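Local structure of BIFUNCTIONAL PROTEIN Proline utilization A (PutA) (5UX5) at residues A[517-525]-A[564-575]. The protein probably oxidises proline to glutamate in two steps, pairing an FAD-dependent proline dehydrogenase with an NAD-dependent aldehyde dehydrogenase in one chain. Numbering follows the deposited sequence.
Sequences IAERTALLQ and ARYYARCANALN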
ATOM      1  N   ILE A 517     -21.917   7.017 -25.973  1.00 43.89           N
ATOM      2  CA  ILE A 517     -21.423   6.743 -24.627  1.00 40.27           C
ATOM      3  C   ILE A 517     -21.618   5.277 -24.258  1.00 43.22           C
ATOM      4  O   ILE A 517     -20.760   4.678 -23.598  1.00 33.94           O
ATOM      5  CB  ILE A 517     -22.080   7.675 -23.598  1.00 34.52           C
ATOM      6  CG1 ILE A 517     -21.827   9.132 -24.012  1.00 50.52           C
ATOM      7  CG2 ILE A 517     -21.529   7.377 -22.210  1.00 28.80           C
ATOM      8  CD1 ILE A 517     -21.181  10.041 -22.949  1.00 46.75           C
ATOM      9  N   ALA A 518     -22.733   4.670 -24.679  1.00 44.65           N
ATOM     10  CA  ALA A 518     -22.937   3.253 -24.400  1.00 40.85           C
ATOM     11  C   ALA A 518     -21.840   2.396 -25.023  1.00 44.65           C
ATOM     12  O   ALA A 518     -21.340   1.468 -24.385  1.00 48.74           O
ATOM     13  CB  ALA A 518     -24.308   2.801 -24.890  1.00 28.63           C
ATOM     14  N   GLU A 519     -21.479   2.674 -26.282  1.00 43.43           N
ATOM     15  CA  GLU A 519     -20.446   1.897 -26.962  1.00 47.05           C
ATOM     16  C   GLU A 519     -19.078   2.074 -26.303  1.00 46.05           C
ATOM     17  O   GLU A 519     -18.366   1.093 -26.053  1.00 47.82           O
ATOM     18  CB  GLU A 519     -20.388   2.282 -28.439  1.00 58.55           C
ATOM     19  CG  GLU A 519     -21.410   1.552 -29.317  1.00 72.21           C
ATOM     20  CD  GLU A 519     -21.673   2.255 -30.649  1.00 79.27           C
ATOM     21  OE1 GLU A 519     -21.279   3.435 -30.805  1.00 81.94           O
ATOM     22  OE2 GLU A 519     -22.260   1.619 -31.550  1.00 78.37           O
ATOM     23  N   ARG A 520     -18.695   3.316 -26.012  1.00 35.01           N
ATOM     24  CA  ARG A 520     -17.436   3.549 -25.318  1.00 29.50           C
ATOM     25  C   ARG A 520     -17.415   2.828 -23.983  1.00 35.39           C
ATOM     26  O   ARG A 520     -16.398   2.233 -23.596  1.00 45.72           O
ATOM     27  CB  ARG A 520     -17.228   5.049 -25.095  1.00 35.23           C
ATOM     28  CG  ARG A 520     -17.192   5.906 -26.335  1.00 39.81           C
ATOM     29  CD  ARG A 520     -17.029   7.311 -25.855  1.00 44.62           C
ATOM     30  NE  ARG A 520     -18.017   8.215 -26.423  1.00 49.61           N
ATOM     31  CZ  ARG A 520     -18.414   9.315 -25.804  1.00 50.96           C
ATOM     32  NH1 ARG A 520     -19.312  10.114 -26.358  1.00 66.37           N
ATOM     33  NH2 ARG A 520     -17.919   9.602 -24.613  1.00 38.01           N
ATOM     34  N   THR A 521     -18.514   2.927 -23.236  1.00 36.41           N
ATOM     35  CA  THR A 521     -18.583   2.323 -21.915  1.00 36.13           C
ATOM     36  C   THR A 521     -18.398   0.817 -22.000  1.00 37.64           C
ATOM     37  O   THR A 521     -17.653   0.229 -21.213  1.00 37.64           O
ATOM     38  CB  THR A 521     -19.927   2.687 -21.278  1.00 36.65           C
ATOM     39  OG1 THR A 521     -19.873   4.042 -20.810  1.00 29.97           O
ATOM     40  CG2 THR A 521     -20.263   1.782 -20.113  1.00 47.19           C
ATOM     41  N   ALA A 522     -19.018   0.190 -22.999  1.00 30.18           N
ATOM     42  CA  ALA A 522     -18.908  -1.250 -23.167  1.00 28.61           C
ATOM     43  C   ALA A 522     -17.501  -1.655 -23.572  1.00 33.23           C
ATOM     44  O   ALA A 522     -16.998  -2.699 -23.137  1.00 38.21           O
ATOM     45  CB  ALA A 522     -19.934  -1.726 -24.193  1.00 28.46           C
ATOM     46  N   LEU A 523     -16.865  -0.866 -24.438  1.00 27.10           N
ATOM     47  CA  LEU A 523     -15.495  -1.163 -24.820  1.00 27.15           C
ATOM     48  C   LEU A 523     -14.561  -1.020 -23.628  1.00 33.26           C
ATOM     49  O   LEU A 523     -13.691  -1.872 -23.415  1.00 34.07           O
ATOM     50  CB  LEU A 523     -15.046  -0.255 -25.959  1.00 29.06           C
ATOM     51  CG  LEU A 523     -15.626  -0.548 -27.340  1.00 28.52           C
ATOM     52  CD1 LEU A 523     -15.079   0.414 -28.326  1.00 28.59           C
ATOM     53  CD2 LEU A 523     -15.335  -1.938 -27.764  1.00 29.57           C
ATOM     54  N   LEU A 524     -14.724   0.042 -22.827  1.00 25.91           N
ATOM     55  CA  LEU A 524     -13.819   0.206 -21.695  1.00 29.10           C
ATOM     56  C   LEU A 524     -13.973  -0.941 -20.700  1.00 36.93           C
ATOM     57  O   LEU A 524     -12.973  -1.508 -20.236  1.00 32.65           O
ATOM     58  CB  LEU A 524     -14.062   1.543 -21.016  1.00 27.98           C
ATOM     59  CG  LEU A 524     -13.576   2.696 -21.881  1.00 33.80           C
ATOM     60  CD1 LEU A 524     -14.101   4.076 -21.380  1.00 29.00           C
ATOM     61  CD2 LEU A 524     -12.085   2.651 -21.925  1.00 23.31           C
ATOM     62  N   GLN A 525     -15.217  -1.341 -20.416  1.00 38.79           N
ATOM     63  CA  GLN A 525     -15.444  -2.401 -19.449  1.00 30.24           C
ATOM     64  C   GLN A 525     -14.845  -3.696 -19.954  1.00 31.62           C
ATOM     65  O   GLN A 525     -14.207  -4.437 -19.199  1.00 34.24           O
ATOM     66  CB  GLN A 525     -16.942  -2.555 -19.182  1.00 37.35           C
ATOM     67  CG  GLN A 525     -17.609  -1.372 -18.463  1.00 41.09           C
ATOM     68  CD  GLN A 525     -17.182  -1.229 -17.009  1.00 54.70           C
ATOM     69  OE1 GLN A 525     -16.445  -2.062 -16.471  1.00 63.31           O
ATOM     70  NE2 GLN A 525     -17.651  -0.168 -16.362  1.00 61.11           N
ATOM     71  N   ALA A 564      -9.810   1.989 -16.626  1.00 29.46           N
ATOM     72  CA  ALA A 564     -10.852   1.681 -17.601  1.00 27.00           C
ATOM     73  C   ALA A 564     -12.235   1.723 -16.962  1.00 27.60           C
ATOM     74  O   ALA A 564     -13.163   2.313 -17.520  1.00 37.63           O
ATOM     75  CB  ALA A 564     -10.597   0.321 -18.243  1.00 22.37           C
ATOM     76  N   ARG A 565     -12.395   1.117 -15.785  1.00 32.77           N
ATOM     77  CA  ARG A 565     -13.711   1.091 -15.145  1.00 31.54           C
ATOM     78  C   ARG A 565     -14.100   2.460 -14.596  1.00 29.04           C
ATOM     79  O   ARG A 565     -15.234   2.911 -14.791  1.00 29.87           O
ATOM     80  CB  ARG A 565     -13.733   0.046 -14.029  1.00 25.22           C
ATOM     81  CG  ARG A 565     -13.652  -1.369 -14.550  1.00 21.95           C
ATOM     82  CD  ARG A 565     -14.324  -2.373 -13.617  1.00 24.15           C
ATOM     83  NE  ARG A 565     -13.511  -3.584 -13.564  1.00 40.04           N
ATOM     84  CZ  ARG A 565     -13.528  -4.545 -14.478  1.00 45.92           C
ATOM     85  NH1 ARG A 565     -12.703  -5.575 -14.341  1.00 38.73           N
ATOM     86  NH2 ARG A 565     -14.374  -4.477 -15.515  1.00 51.27           N
ATOM     87  N   TYR A 566     -13.163   3.152 -13.952  1.00 20.36           N
ATOM     88  CA  TYR A 566     -13.458   4.467 -13.397  1.00 28.27           C
ATOM     89  C   TYR A 566     -13.831   5.461 -14.496  1.00 33.86           C
ATOM     90  O   TYR A 566     -14.844   6.158 -14.391  1.00 29.36           O
ATOM     91  CB  TYR A 566     -12.267   4.981 -12.601  1.00 22.73           C
ATOM     92  CG  TYR A 566     -12.553   6.276 -11.895  1.00 19.40           C
ATOM     93  CD1 TYR A 566     -13.429   6.300 -10.840  1.00 22.35           C
ATOM     94  CD2 TYR A 566     -11.944   7.477 -12.269  1.00 24.29           C
ATOM     95  CE1 TYR A 566     -13.716   7.459 -10.163  1.00 34.68           C
ATOM     96  CE2 TYR A 566     -12.227   8.678 -11.571  1.00 19.18           C
ATOM     97  CZ  TYR A 566     -13.120   8.652 -10.523  1.00 35.92           C
ATOM     98  OH  TYR A 566     -13.455   9.774  -9.791  1.00 34.26           O
ATOM     99  N   TYR A 567     -13.016   5.553 -15.557  1.00 31.49           N
ATOM    100  CA  TYR A 567     -13.310   6.541 -16.595  1.00 31.74           C
ATOM    101  C   TYR A 567     -14.549   6.157 -17.380  1.00 33.74           C
ATOM    102  O   TYR A 567     -15.216   7.037 -17.935  1.00 30.52           O
ATOM    103  CB  TYR A 567     -12.116   6.761 -17.536  1.00 28.64           C
ATOM    104  CG  TYR A 567     -10.890   7.397 -16.865  1.00 29.16           C
ATOM    105  CD1 TYR A 567     -11.026   8.319 -15.829  1.00 22.15           C
ATOM    106  CD2 TYR A 567      -9.598   7.055 -17.258  1.00 30.73           C
ATOM    107  CE1 TYR A 567      -9.903   8.881 -15.209  1.00 19.59           C
ATOM    108  CE2 TYR A 567      -8.470   7.626 -16.646  1.00 31.74           C
ATOM    109  CZ  TYR A 567      -8.632   8.539 -15.620  1.00 28.65           C
ATOM    110  OH  TYR A 567      -7.520   9.100 -15.000  1.00 30.52           O
ATOM    111  N   ALA A 568     -14.886   4.863 -17.425  1.00 36.10           N
ATOM    112  CA  ALA A 568     -16.183   4.461 -17.974  1.00 33.49           C
ATOM    113  C   ALA A 568     -17.338   5.075 -17.181  1.00 37.60           C
ATOM    114  O   ALA A 568     -18.257   5.664 -17.760  1.00 43.09           O
ATOM    115  CB  ALA A 568     -16.297   2.943 -18.004  1.00 36.02           C
ATOM    116  N   ARG A 569     -17.307   4.945 -15.850  1.00 39.20           N
ATOM    117  CA  ARG A 569     -18.324   5.581 -15.018  1.00 33.46           C
ATOM    118  C   ARG A 569     -18.331   7.087 -15.223  1.00 35.49           C
ATOM    119  O   ARG A 569     -19.401   7.697 -15.303  1.00 40.96           O
ATOM    120  CB  ARG A 569     -18.103   5.263 -13.533  1.00 30.12           C
ATOM    121  CG  ARG A 569     -18.953   4.134 -12.951  1.00 46.23           C
ATOM    122  CD  ARG A 569     -18.558   3.858 -11.476  1.00 68.27           C
ATOM    123  NE  ARG A 569     -18.057   5.067 -10.796  1.00 78.33           N
ATOM    124  CZ  ARG A 569     -17.733   5.159  -9.500  1.00 70.71           C
ATOM    125  NH1 ARG A 569     -17.847   4.109  -8.681  1.00 59.48           N
ATOM    126  NH2 ARG A 569     -17.292   6.325  -9.026  1.00 67.61           N
ATOM    127  N   CYS A 570     -17.148   7.706 -15.320  1.00 38.42           N
ATOM    128  CA  CYS A 570     -17.084   9.157 -15.505  1.00 38.14           C
ATOM    129  C   CYS A 570     -17.733   9.576 -16.810  1.00 41.24           C
ATOM    130  O   CYS A 570     -18.363  10.634 -16.891  1.00 48.17           O
ATOM    131  CB  CYS A 570     -15.644   9.641 -15.481  1.00 31.48           C
ATOM    132  SG  CYS A 570     -14.987   9.733 -13.884  1.00 51.35           S
ATOM    133  N   ALA A 571     -17.552   8.775 -17.852  1.00 29.96           N
ATOM    134  CA  ALA A 571     -18.107   9.125 -19.143  1.00 21.63           C
ATOM    135  C   ALA A 571     -19.623   9.231 -19.060  1.00 37.48           C
ATOM    136  O   ALA A 571     -20.229  10.166 -19.608  1.00 44.59           O
ATOM    137  CB  ALA A 571     -17.673   8.095 -20.182  1.00 22.02           C
ATOM    138  N   ASN A 572     -20.259   8.301 -18.352  1.00 33.92           N
ATOM    139  CA  ASN A 572     -21.687   8.452 -18.100  1.00 35.34           C
ATOM    140  C   ASN A 572     -21.991   9.710 -17.293  1.00 31.81           C
ATOM    141  O   ASN A 572     -22.977  10.398 -17.561  1.00 32.82           O
ATOM    142  CB  ASN A 572     -22.240   7.188 -17.451  1.00 30.86           C
ATOM    143  CG  ASN A 572     -22.434   6.092 -18.473  1.00 34.72           C
ATOM    144  OD1 ASN A 572     -21.703   5.115 -18.516  1.00 34.93           O
ATOM    145  ND2 ASN A 572     -23.420   6.283 -19.340  1.00 42.77           N
ATOM    146  N   ALA A 573     -21.145  10.059 -16.335  1.00 31.97           N
ATOM    147  CA  ALA A 573     -21.406  11.286 -15.598  1.00 35.73           C
ATOM    148  C   ALA A 573     -21.301  12.564 -16.449  1.00 40.24           C
ATOM    149  O   ALA A 573     -21.718  13.628 -15.972  1.00 39.44           O
ATOM    150  CB  ALA A 573     -20.465  11.358 -14.399  1.00 33.01           C
ATOM    151  N   LEU A 574     -20.791  12.499 -17.690  1.00 37.19           N
ATOM    152  CA  LEU A 574     -20.746  13.704 -18.525  1.00 36.69           C
ATOM    153  C   LEU A 574     -22.143  14.174 -18.927  1.00 44.56           C
ATOM    154  O   LEU A 574     -22.385  15.379 -19.061  1.00 49.42           O
ATOM    155  CB  LEU A 574     -19.920  13.459 -19.786  1.00 25.00           C
ATOM    156  CG  LEU A 574     -18.407  13.344 -19.752  1.00 31.21           C
ATOM    157  CD1 LEU A 574     -17.943  12.829 -21.110  1.00 33.39           C
ATOM    158  CD2 LEU A 574     -17.786  14.704 -19.444  1.00 25.03           C
ATOM    159  N   ASN A 575     -23.055  13.242 -19.180  1.00 43.46           N
ATOM    160  CA  ASN A 575     -24.399  13.564 -19.625  1.00 49.52           C
ATOM    161  C   ASN A 575     -25.345  13.826 -18.480  1.00 50.09           C
ATOM    162  O   ASN A 575     -26.550  13.945 -18.713  1.00 52.88           O
ATOM    163  CB  ASN A 575     -24.947  12.453 -20.512  1.00 64.23           C
ATOM    164  CG  ASN A 575     -24.225  12.379 -21.834  1.00 80.22           C
ATOM    165  OD1 ASN A 575     -23.806  13.409 -22.392  1.00 80.87           O
ATOM    166  ND2 ASN A 575     -24.053  11.163 -22.341  1.00 83.93           N
TER
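Leu524 and Ala568 meet at the buried heart of an antiparallel helix pair, part of the helical layer packed on the Rossmann-type NAD-binding region of the aldehyde dehydrogenase module. The axes of 517-525 and 564-574 run at 167° to each other and approach to 8.7 Å, a close spacing that the alanines of the second helix permit. Small Ala568 lets the backbones close up until its CA is 5.1 Å from Thr521 CA, and its methyl is met by Leu524 and Gln525. Leu524 CB rests 4.0 Å from Ala568 CB, while its CD1 lies near the Ala568 backbone; beneath, Leu524 and Ala564 also pack on Phe606 of helix 599-611, so a large aliphatic group and a small one together fill the inner side. At the start of 517-525, the branched Ile517 spreads over Ala571 and Asn572: CD1 lies 3.5 Å from Ala571 O, and CG2 sits by Asn572 ND2 and, more loosely, by Ala571 CB.

The outer side is more polar and more open. Thr521 places OG1 beside its backbone N (chi1 -77°), and this short hydroxyl lies within reach of two oxygens, Ile517 O of its own helical turn at 3.0 Å and Asn572 OD1 across the groove at 3.1 Å. Solvent-exposed Asn572 crosses it nearly at a right angle. Farther along, Gln525 bends at chi2 (-70°), carrying its amide toward Arg565 and leaving NE2 near the Ala568 methyl. The long arginine can reach two partners: its NH2 also forms a salt bridge with Asp529. Amide and guanidinium are nearly coplanar; Gln525 OE1 lies at the guanidinium edge, in its plane, and takes a weak, fairly straight bond from Arg565 NH2 at 3.3 Å.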